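Local coordinates for protein uncharacterized CONSERVED DOMAIN PROTEIN (Vibrio cholerae, PDB 3LKV) that probably serves as the substrate-binding protein of an ABC transporter, holding a phenylalanine between its two lobes, at residues K36-E40 with G41-E45; M212-A215 with A216-K220; I76-P79 with T80-L84. One frame throughout, in Å; residues are numbered along the deposited sequence.

Contact 1: residues K36-E40 with G41-E45; sequences KGYEE and GKNLE. With ZN (zinc ion), chain C.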
ATOM      1  N   LYS A  36       8.068   6.676 -13.646  1.00 27.14           N
ATOM      2  CA  LYS A  36       8.637   8.017 -13.909  1.00 27.40           C
ATOM      3  C   LYS A  36       9.684   8.451 -12.877  1.00 27.88           C
ATOM      4  O   LYS A  36      10.102   9.595 -12.900  1.00 29.16           O
ATOM      5  CB  LYS A  36       7.530   9.093 -13.918  1.00 27.69           C
ATOM      6  CG  LYS A  36       6.442   8.972 -15.015  1.00 30.35           C
ATOM      7  CD  LYS A  36       7.046   9.294 -16.352  1.00 34.86           C
ATOM      8  CE  LYS A  36       6.004   9.501 -17.410  1.00 37.61           C
ATOM      9  NZ  LYS A  36       6.624  10.321 -18.485  1.00 40.17           N
ATOM     10  N   GLY A  37      10.101   7.569 -11.973  1.00 28.12           N
ATOM     11  CA  GLY A  37      11.048   7.924 -10.917  1.00 27.92           C
ATOM     12  C   GLY A  37      10.476   8.494  -9.618  1.00 28.32           C
ATOM     13  O   GLY A  37      11.236   8.977  -8.772  1.00 28.67           O
ATOM     14  N   TYR A  38       9.146   8.456  -9.429  1.00 27.52           N
ATOM     15  CA  TYR A  38       8.532   8.860  -8.153  1.00 26.07           C
ATOM     16  C   TYR A  38       8.068   7.630  -7.351  1.00 25.81           C
ATOM     17  O   TYR A  38       7.091   6.972  -7.715  1.00 24.60           O
ATOM     18  CB  TYR A  38       7.386   9.840  -8.357  1.00 25.62           C
ATOM     19  CG  TYR A  38       7.834  11.119  -9.031  1.00 25.43           C
ATOM     20  CD1 TYR A  38       8.393  12.159  -8.322  1.00 24.29           C
ATOM     21  CD2 TYR A  38       7.753  11.242 -10.394  1.00 26.36           C
ATOM     22  CE1 TYR A  38       8.850  13.307  -8.972  1.00 27.27           C
ATOM     23  CE2 TYR A  38       8.179  12.383 -11.040  1.00 27.09           C
ATOM     24  CZ  TYR A  38       8.733  13.396 -10.338  1.00 27.16           C
ATOM     25  OH  TYR A  38       9.118  14.486 -11.057  1.00 30.28           O
ATOM     26  N   GLU A  39       8.778   7.346  -6.263  1.00 24.80           N
ATOM     27  CA  GLU A  39       8.573   6.143  -5.496  1.00 26.39           C
ATOM     28  C   GLU A  39       8.218   6.472  -4.069  1.00 24.58           C
ATOM     29  O   GLU A  39       8.937   7.231  -3.396  1.00 21.97           O
ATOM     30  CB  GLU A  39       9.857   5.319  -5.411  1.00 27.01           C
ATOM     31  CG  GLU A  39      10.148   4.365  -6.502  1.00 35.08           C
ATOM     32  CD  GLU A  39      11.396   3.488  -6.125  1.00 41.58           C
ATOM     33  OE1 GLU A  39      11.283   2.650  -5.188  1.00 46.02           O
ATOM     34  OE2 GLU A  39      12.484   3.668  -6.728  1.00 43.78           O
ATOM     35  N   GLU A  40       7.196   5.788  -3.587  1.00 24.97           N
ATOM     36  CA  GLU A  40       6.729   5.933  -2.222  1.00 26.01           C
ATOM     37  C   GLU A  40       7.820   5.475  -1.318  1.00 24.52           C
ATOM     38  O   GLU A  40       8.466   4.510  -1.608  1.00 26.11           O
ATOM     39  CB  GLU A  40       5.552   5.024  -1.969  1.00 27.18           C
ATOM     40  CG  GLU A  40       4.214   5.553  -2.430  1.00 32.10           C
ATOM     41  CD  GLU A  40       3.090   4.825  -1.680  1.00 36.44           C
ATOM     42  OE1 GLU A  40       2.905   3.628  -1.983  1.00 39.24           O
ATOM     43  OE2 GLU A  40       2.484   5.428  -0.749  1.00 38.18           O
ATOM     44  N   GLY A  41       8.052   6.158  -0.235  1.00 23.35           N
ATOM     45  CA  GLY A  41       9.166   5.804   0.634  1.00 23.06           C
ATOM     46  C   GLY A  41      10.455   6.545   0.313  1.00 22.44           C
ATOM     47  O   GLY A  41      11.360   6.602   1.132  1.00 22.11           O
ATOM     48  N   LYS A  42      10.577   7.116  -0.873  1.00 23.05           N
ATOM     49  CA  LYS A  42      11.848   7.763  -1.254  1.00 23.29           C
ATOM     50  C   LYS A  42      11.534   9.200  -1.530  1.00 24.02           C
ATOM     51  O   LYS A  42      11.780  10.022  -0.700  1.00 25.83           O
ATOM     52  CB  LYS A  42      12.503   7.051  -2.453  1.00 23.37           C
ATOM     53  CG  LYS A  42      12.669   5.562  -2.160  1.00 25.17           C
ATOM     54  CD  LYS A  42      13.598   4.834  -3.108  1.00 29.17           C
ATOM     55  CE  LYS A  42      14.036   3.431  -2.526  1.00 29.32           C
ATOM     56  NZ  LYS A  42      12.908   2.504  -2.243  1.00 28.59           N
ATOM     57  N   ASN A  43      10.951   9.523  -2.672  1.00 23.86           N
ATOM     58  CA  ASN A  43      10.772  10.901  -3.049  1.00 23.35           C
ATOM     59  C   ASN A  43       9.317  11.189  -3.375  1.00 23.85           C
ATOM     60  O   ASN A  43       9.022  12.205  -3.982  1.00 25.36           O
ATOM     61  CB  ASN A  43      11.647  11.215  -4.272  1.00 22.97           C
ATOM     62  CG  ASN A  43      11.254  10.390  -5.512  1.00 24.04           C
ATOM     63  OD1 ASN A  43      10.644   9.334  -5.408  1.00 23.00           O
ATOM     64  ND2 ASN A  43      11.639  10.865  -6.673  1.00 23.52           N
ATOM     65  N   LEU A  44       8.403  10.312  -2.993  1.00 22.89           N
ATOM     66  CA  LEU A  44       6.989  10.515  -3.316  1.00 22.95           C
ATOM     67  C   LEU A  44       6.200  10.276  -2.050  1.00 22.75           C
ATOM     68  O   LEU A  44       6.367   9.238  -1.440  1.00 24.38           O
ATOM     69  CB  LEU A  44       6.496   9.528  -4.402  1.00 21.44           C
ATOM     70  CG  LEU A  44       4.992   9.541  -4.659  1.00 22.21           C
ATOM     71  CD1 LEU A  44       4.500  10.864  -5.232  1.00 19.44           C
ATOM     72  CD2 LEU A  44       4.598   8.343  -5.594  1.00 18.19           C
ATOM     73  N   GLU A  45       5.376  11.243  -1.668  1.00 22.30           N
ATOM     74  CA  GLU A  45       4.377  11.100  -0.613  1.00 22.03           C
ATOM     75  C   GLU A  45       3.053  11.076  -1.409  1.00 21.85           C
ATOM     76  O   GLU A  45       2.694  12.043  -2.076  1.00 20.86           O
ATOM     77  CB  GLU A  45       4.415  12.281   0.376  1.00 21.24           C
ATOM     78  CG  GLU A  45       3.287  12.261   1.452  1.00 22.69           C
ATOM     79  CD  GLU A  45       3.220  13.556   2.310  1.00 24.75           C
ATOM     80  OE1 GLU A  45       4.110  14.397   2.169  1.00 28.34           O
ATOM     81  OE2 GLU A  45       2.293  13.727   3.163  1.00 28.02           O
TER
HETATM   82 ZN    ZN C 401       0.800  12.421   3.466  0.50 31.30          ZN
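Asn43 bends back over the start of the turn and grips the backbone of Gly37 and Glu39 with its amide. Its CB leads to CG lodged between the backbone N and the carbonyl carbon (chi1 63°), which sends the carboxamide back toward the first residues of the loop. At the tip, OD1 accepts from Glu39 N at 2.9 Å, an almost straight bond lying in the carbonyl plane of the amide. ND2 donates to Gly37 O at 2.9 Å, with that oxygen close to the amide's own plane. Bonds at both ends fix the flip and rotation of the group, and ND2 also lies 3.9 Å from CD1 of Tyr38, the ring and amide planes only 11° apart.

The main chain adds to this: Glu39 O takes both Lys42 N (3.0 Å) and Asn43 N (3.1 Å), closing the turn through Glu40 and Gly41, where Gly41 has positive phi. Glu39 and Lys42, the turn's end residues, run side by side into a weak salt bridge, OE1 to NZ at 3.4 Å. CB of Tyr38 packs on CB of Leu44, while Tyr38 OH bonds to Glu259. Glu45 OE2 binds zinc at 2.0 Å, together with Asp47 and with Glu45 and Asp47 of the second subunit. This is a helix-to-strand connection: a Schellman motif with Gly37 at C-prime ends helix 20-35, and the turn leads into strand 44-50, outermost in this chain's parallel sheet.

Contact 2: residues M212-A215 with A216-K220; sequences MIVA and ANQAK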
HETATM    1  N   MSE A 212     -27.812  -4.474  -8.476  1.00 26.94           N
HETATM    2  CA  MSE A 212     -28.456  -4.318  -9.768  1.00 27.28           C
HETATM    3  C   MSE A 212     -28.611  -5.690 -10.433  1.00 27.33           C
HETATM    4  O   MSE A 212     -29.639  -5.997 -11.006  1.00 25.94           O
HETATM    5  CB  MSE A 212     -27.698  -3.370 -10.677  1.00 27.24           C
HETATM    6  CG  MSE A 212     -28.137  -3.400 -12.113  1.00 27.65           C
HETATM    7 SE   MSE A 212     -27.258  -2.029 -13.215  0.75 33.27          SE
HETATM    8  CE  MSE A 212     -28.413  -0.494 -12.665  1.00 26.38           C
ATOM      9  N   ILE A 213     -27.586  -6.506 -10.337  1.00 27.88           N
ATOM     10  CA  ILE A 213     -27.571  -7.756 -11.059  1.00 28.99           C
ATOM     11  C   ILE A 213     -28.510  -8.762 -10.379  1.00 29.20           C
ATOM     12  O   ILE A 213     -29.155  -9.561 -11.061  1.00 29.37           O
ATOM     13  CB  ILE A 213     -26.113  -8.271 -11.283  1.00 29.26           C
ATOM     14  CG1 ILE A 213     -25.538  -7.472 -12.454  1.00 29.48           C
ATOM     15  CG2 ILE A 213     -26.069  -9.785 -11.576  1.00 30.18           C
ATOM     16  CD1 ILE A 213     -24.105  -7.560 -12.645  1.00 29.99           C
ATOM     17  N   VAL A 214     -28.645  -8.652  -9.063  1.00 28.52           N
ATOM     18  CA  VAL A 214     -29.548  -9.525  -8.353  1.00 28.55           C
ATOM     19  C   VAL A 214     -30.970  -9.245  -8.842  1.00 27.84           C
ATOM     20  O   VAL A 214     -31.670 -10.171  -9.194  1.00 27.40           O
ATOM     21  CB  VAL A 214     -29.444  -9.381  -6.797  1.00 28.93           C
ATOM     22  CG1 VAL A 214     -30.684 -10.058  -6.070  1.00 30.34           C
ATOM     23  CG2 VAL A 214     -28.146 -10.010  -6.303  1.00 28.24           C
ATOM     24  N   ALA A 215     -31.358  -7.975  -8.887  1.00 26.50           N
ATOM     25  CA  ALA A 215     -32.663  -7.583  -9.393  1.00 26.82           C
ATOM     26  C   ALA A 215     -32.858  -7.977 -10.884  1.00 27.36           C
ATOM     27  O   ALA A 215     -33.942  -8.456 -11.251  1.00 27.03           O
ATOM     28  CB  ALA A 215     -32.926  -6.056  -9.188  1.00 24.90           C
ATOM     29  N   ALA A 216     -31.852  -7.743 -11.728  1.00 26.22           N
ATOM     30  CA  ALA A 216     -31.995  -8.071 -13.143  1.00 26.33           C
ATOM     31  C   ALA A 216     -32.164  -9.576 -13.340  1.00 26.85           C
ATOM     32  O   ALA A 216     -33.056 -10.016 -14.100  1.00 24.89           O
ATOM     33  CB  ALA A 216     -30.795  -7.571 -13.937  1.00 26.44           C
ATOM     34  N   ASN A 217     -31.289 -10.348 -12.680  1.00 26.65           N
ATOM     35  CA  ASN A 217     -31.377 -11.776 -12.722  1.00 28.69           C
ATOM     36  C   ASN A 217     -32.749 -12.288 -12.269  1.00 28.38           C
ATOM     37  O   ASN A 217     -33.286 -13.183 -12.841  1.00 28.20           O
ATOM     38  CB  ASN A 217     -30.264 -12.436 -11.906  1.00 28.90           C
ATOM     39  CG  ASN A 217     -28.933 -12.399 -12.610  1.00 30.39           C
ATOM     40  OD1 ASN A 217     -28.842 -12.101 -13.785  1.00 30.70           O
ATOM     41  ND2 ASN A 217     -27.892 -12.723 -11.886  1.00 31.31           N
ATOM     42  N   GLN A 218     -33.319 -11.661 -11.277  1.00 29.35           N
ATOM     43  CA  GLN A 218     -34.619 -12.043 -10.780  1.00 31.01           C
ATOM     44  C   GLN A 218     -35.712 -11.778 -11.807  1.00 30.00           C
ATOM     45  O   GLN A 218     -36.633 -12.551 -11.916  1.00 28.23           O
ATOM     46  CB  GLN A 218     -34.872 -11.249  -9.512  1.00 32.18           C
ATOM     47  CG  GLN A 218     -35.963 -11.752  -8.618  1.00 39.02           C
ATOM     48  CD  GLN A 218     -35.958 -10.989  -7.246  1.00 48.64           C
ATOM     49  OE1 GLN A 218     -34.912 -10.412  -6.794  1.00 47.22           O
ATOM     50  NE2 GLN A 218     -37.137 -10.997  -6.577  1.00 53.09           N
ATOM     51  N   ALA A 219     -35.593 -10.674 -12.566  1.00 29.05           N
ATOM     52  CA  ALA A 219     -36.476 -10.404 -13.709  1.00 28.36           C
ATOM     53  C   ALA A 219     -36.052 -11.100 -15.013  1.00 27.45           C
ATOM     54  O   ALA A 219     -36.686 -10.952 -16.030  1.00 29.63           O
ATOM     55  CB  ALA A 219     -36.617  -8.873 -13.916  1.00 26.94           C
ATOM     56  N   LYS A 220     -34.984 -11.880 -14.957  1.00 27.61           N
ATOM     57  CA  LYS A 220     -34.424 -12.560 -16.101  1.00 28.17           C
ATOM     58  C   LYS A 220     -34.135 -11.574 -17.209  1.00 27.31           C
ATOM     59  O   LYS A 220     -34.425 -11.828 -18.351  1.00 27.40           O
ATOM     60  CB  LYS A 220     -35.392 -13.646 -16.585  1.00 30.13           C
ATOM     61  CG  LYS A 220     -35.726 -14.672 -15.458  1.00 33.68           C
ATOM     62  CD  LYS A 220     -37.146 -15.194 -15.506  1.00 36.14           C
ATOM     63  CE  LYS A 220     -37.196 -16.721 -15.483  1.00 36.05           C
ATOM     64  NZ  LYS A 220     -36.836 -17.305 -14.163  1.00 34.47           N
TER
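Asn217 sits one turn after Ile213, and the two side chains lie alongside each other, pointing the same way. The touching branch of Ile213 is CG2, 3.5 Å from Asn217 ND2. It comes there because CG1 takes the place beside the backbone N (chi1 -79°), leaving CG2 anti to that nitrogen and directed along the helix toward Asn217. The asparagine keeps its CG close to the backbone as well, 3.2 Å from Ile213 O, so the amide stays low over the preceding turn. The next residue, Gln218, behaves differently: its extended chain carries the amide outward, and CB, 3.4 Å from Val214 O, makes the closer approach.

Beneath these side chains run the backbone bonds that set their spacing. Asn217 N donates to Ile213 O at 2.8 Å, Gln218 N to Val214 O at 3.0 Å, and Ala219 N to Ala215 O at 3.1 Å. This is the last part of helix 209-218, and it closes in a Schellman motif: Lys220 has positive phi, and its N reaches back to Asn217 O at 3.0 Å.

Farther out, the faces of the helix meet different neighbours. Met212, a selenomethionine, packs on Ile197 and Ala199 of strand 196-199 and on Thr187, while Ala215 also rests on Thr187 and Ala219 on Ala191, both of helix 183-191. Ala215 and Ala219 meet that helix through their CB atoms. Ile213 touches Arg233 and Asn217 touches Leu286, so the pair described first lies against loops. The side chain of Ala219 lies about 5 Å from a zinc ion whose site includes Ala191, Ser194 and Thr221.

Contact 3: residues I76-P79 with T80-L84; sequences IATP and TAQAL. With PHE (phenylalanine), chain B.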
ATOM      1  N   ILE A  76     -10.009  11.564  -8.818  1.00 18.69           N
ATOM      2  CA  ILE A  76     -10.440  10.416  -9.545  1.00 18.84           C
ATOM      3  C   ILE A  76     -11.990  10.366  -9.430  1.00 20.24           C
ATOM      4  O   ILE A  76     -12.542  10.177  -8.329  1.00 20.36           O
ATOM      5  CB  ILE A  76      -9.857   9.140  -8.947  1.00 17.60           C
ATOM      6  CG1 ILE A  76      -8.342   9.140  -8.971  1.00 18.61           C
ATOM      7  CG2 ILE A  76     -10.387   7.932  -9.670  1.00 17.04           C
ATOM      8  CD1 ILE A  76      -7.690   7.842  -8.301  1.00 17.78           C
ATOM      9  N   ALA A  77     -12.656  10.517 -10.576  1.00 19.99           N
ATOM     10  CA  ALA A  77     -14.116  10.532 -10.711  1.00 20.45           C
ATOM     11  C   ALA A  77     -14.640  11.956 -10.560  1.00 21.01           C
ATOM     12  O   ALA A  77     -13.991  12.830  -9.986  1.00 20.93           O
ATOM     13  CB  ALA A  77     -14.824   9.538  -9.755  1.00 19.17           C
ATOM     14  N   THR A  78     -15.821  12.186 -11.109  1.00 21.62           N
ATOM     15  CA  THR A  78     -16.324  13.544 -11.308  1.00 21.49           C
ATOM     16  C   THR A  78     -16.618  14.322 -10.027  1.00 21.04           C
ATOM     17  O   THR A  78     -16.228  15.484  -9.899  1.00 20.10           O
ATOM     18  CB  THR A  78     -17.555  13.532 -12.260  1.00 21.05           C
ATOM     19  OG1 THR A  78     -17.098  13.163 -13.565  1.00 23.41           O
ATOM     20  CG2 THR A  78     -18.204  14.912 -12.334  1.00 19.53           C
ATOM     21  N   PRO A  79     -17.329  13.703  -9.078  1.00 21.53           N
ATOM     22  CA  PRO A  79     -17.755  14.495  -7.899  1.00 22.07           C
ATOM     23  C   PRO A  79     -16.554  14.935  -7.044  1.00 21.84           C
ATOM     24  O   PRO A  79     -16.517  16.055  -6.576  1.00 21.44           O
ATOM     25  CB  PRO A  79     -18.705  13.559  -7.140  1.00 22.73           C
ATOM     26  CG  PRO A  79     -19.031  12.474  -8.072  1.00 22.25           C
ATOM     27  CD  PRO A  79     -17.906  12.365  -9.087  1.00 21.05           C
ATOM     28  N   THR A  80     -15.521  14.113  -6.946  1.00 21.33           N
ATOM     29  CA  THR A  80     -14.350  14.486  -6.146  1.00 20.08           C
ATOM     30  C   THR A  80     -13.537  15.502  -6.929  1.00 19.98           C
ATOM     31  O   THR A  80     -13.065  16.450  -6.345  1.00 18.55           O
ATOM     32  CB  THR A  80     -13.531  13.249  -5.767  1.00 21.33           C
ATOM     33  OG1 THR A  80     -13.822  12.202  -6.704  1.00 22.20           O
ATOM     34  CG2 THR A  80     -13.968  12.734  -4.362  1.00 18.41           C
ATOM     35  N   ALA A  81     -13.472  15.369  -8.261  1.00 18.85           N
ATOM     36  CA  ALA A  81     -12.790  16.399  -9.058  1.00 19.15           C
ATOM     37  C   ALA A  81     -13.470  17.734  -8.896  1.00 18.44           C
ATOM     38  O   ALA A  81     -12.805  18.733  -8.720  1.00 19.66           O
ATOM     39  CB  ALA A  81     -12.687  16.020 -10.535  1.00 19.15           C
ATOM     40  N   GLN A  82     -14.784  17.735  -8.922  1.00 17.86           N
ATOM     41  CA  GLN A  82     -15.535  18.940  -8.794  1.00 18.18           C
ATOM     42  C   GLN A  82     -15.268  19.613  -7.476  1.00 18.54           C
ATOM     43  O   GLN A  82     -15.126  20.860  -7.430  1.00 17.66           O
ATOM     44  CB  GLN A  82     -17.035  18.682  -8.939  1.00 18.61           C
ATOM     45  CG  GLN A  82     -17.477  18.404 -10.398  1.00 18.11           C
ATOM     46  CD  GLN A  82     -18.983  18.155 -10.469  1.00 21.03           C
ATOM     47  OE1 GLN A  82     -19.493  17.360  -9.716  1.00 23.58           O
ATOM     48  NE2 GLN A  82     -19.668  18.789 -11.402  1.00 19.15           N
ATOM     49  N   ALA A  83     -15.190  18.831  -6.397  1.00 17.42           N
ATOM     50  CA  ALA A  83     -14.894  19.445  -5.090  1.00 16.79           C
ATOM     51  C   ALA A  83     -13.498  20.051  -5.052  1.00 16.40           C
ATOM     52  O   ALA A  83     -13.247  21.068  -4.369  1.00 16.55           O
ATOM     53  CB  ALA A  83     -15.049  18.406  -3.968  1.00 17.44           C
ATOM     54  N   LEU A  84     -12.553  19.437  -5.769  1.00 17.18           N
ATOM     55  CA  LEU A  84     -11.195  19.991  -5.797  1.00 17.04           C
ATOM     56  C   LEU A  84     -11.169  21.350  -6.517  1.00 17.09           C
ATOM     57  O   LEU A  84     -10.524  22.313  -6.054  1.00 16.80           O
ATOM     58  CB  LEU A  84     -10.242  19.023  -6.454  1.00 18.37           C
ATOM     59  CG  LEU A  84      -9.884  17.693  -5.732  1.00 17.53           C
ATOM     60  CD1 LEU A  84      -9.004  16.912  -6.609  1.00 16.59           C
ATOM     61  CD2 LEU A  84      -9.253  17.908  -4.365  1.00 12.61           C
TER
HETATM   62  N   PHE B 601     -16.310   8.250 -15.341  1.00 25.13           N
HETATM   63  CA  PHE B 601     -16.930   8.217 -13.956  1.00 25.84           C
HETATM   64  C   PHE B 601     -17.015   9.670 -13.416  1.00 26.17           C
HETATM   65  O   PHE B 601     -16.944  10.608 -14.264  1.00 26.52           O
HETATM   66  CB  PHE B 601     -16.178   7.269 -13.010  1.00 24.95           C
HETATM   67  CG  PHE B 601     -16.485   5.795 -13.263  1.00 29.64           C
HETATM   68  CD1 PHE B 601     -17.730   5.254 -12.896  1.00 31.16           C
HETATM   69  CD2 PHE B 601     -15.568   4.970 -13.875  1.00 29.40           C
HETATM   70  CE1 PHE B 601     -18.031   3.953 -13.144  1.00 34.33           C
HETATM   71  CE2 PHE B 601     -15.856   3.661 -14.118  1.00 29.61           C
HETATM   72  CZ  PHE B 601     -17.080   3.128 -13.772  1.00 31.20           C
HETATM   73  OXT PHE B 601     -17.184   9.956 -12.209  1.00 26.45           O
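Thr80 reaches back from the first turn of helix 78-87 to the end of the strand before it, OG1 donating to Ile76 O at 2.9 Å from well above that carbonyl's plane. Just ahead, Thr78 holds the carboxylate of the bound phenylalanine twice. Thr78 N donates to OXT of the phenylalanine at 2.8 Å in a nearly straight bond (168°), and Thr78 OG1 to the ligand's O at 2.7 Å. With OG1 beside the backbone N (chi1 -68°), hydroxyl and amide can serve the two oxygens of one carboxylate together. Ala77, at the N-cap position, brings its CB to 3.4 Å from the ligand's OXT.

The helix then runs on by regular backbone bonds: Ala81 N to Ala77 O at 3.1 Å, Gln82 N to Thr78 O at 2.8 Å and Ala83 N to Pro79 O at 3.1 Å. The other branch of Thr78, CG2, turns away from the ligand onto the amide of Gln82, 3.8 Å from OE1; NE2 of that glutamine bonds to Ala104 O. Outward, Ile76, at the strand end, packs on Val13 and on Leu22 of helix 20-35, while Ala81 and Leu84 touch Phe95 and Ile93, within the beta-alpha-beta unit of strand 72-76, helix 78-87 and strand 93-98. The ligand's carboxylate thus meets the N-terminal end of helix 78-87, where the helix dipole and the Thr78 hydroxyl would both favour a negative charge.

Contact 1 and contact 3 belong to the lobe built on the parallel sheet, their centres 24 Å apart. Contact 1 leads into strand 44-50, outermost in this chain's sheet, at a zinc site shared with the second subunit, whereas contact 3 runs from the end of strand 72-76 into helix 78-87 and faces the ligand. Contact 2 lies in the other lobe, on the opposite side of the chain's centre from both: 31 Å from contact 3 (nearest atoms about 17 Å) and 45 Å from contact 1, centre to centre. Of the three, contact 3 touches the phenylalanine, which Asn203, Thr99, Asp122 and Ala97 also bind; the side chain of Met212 stays about 11 Å from it.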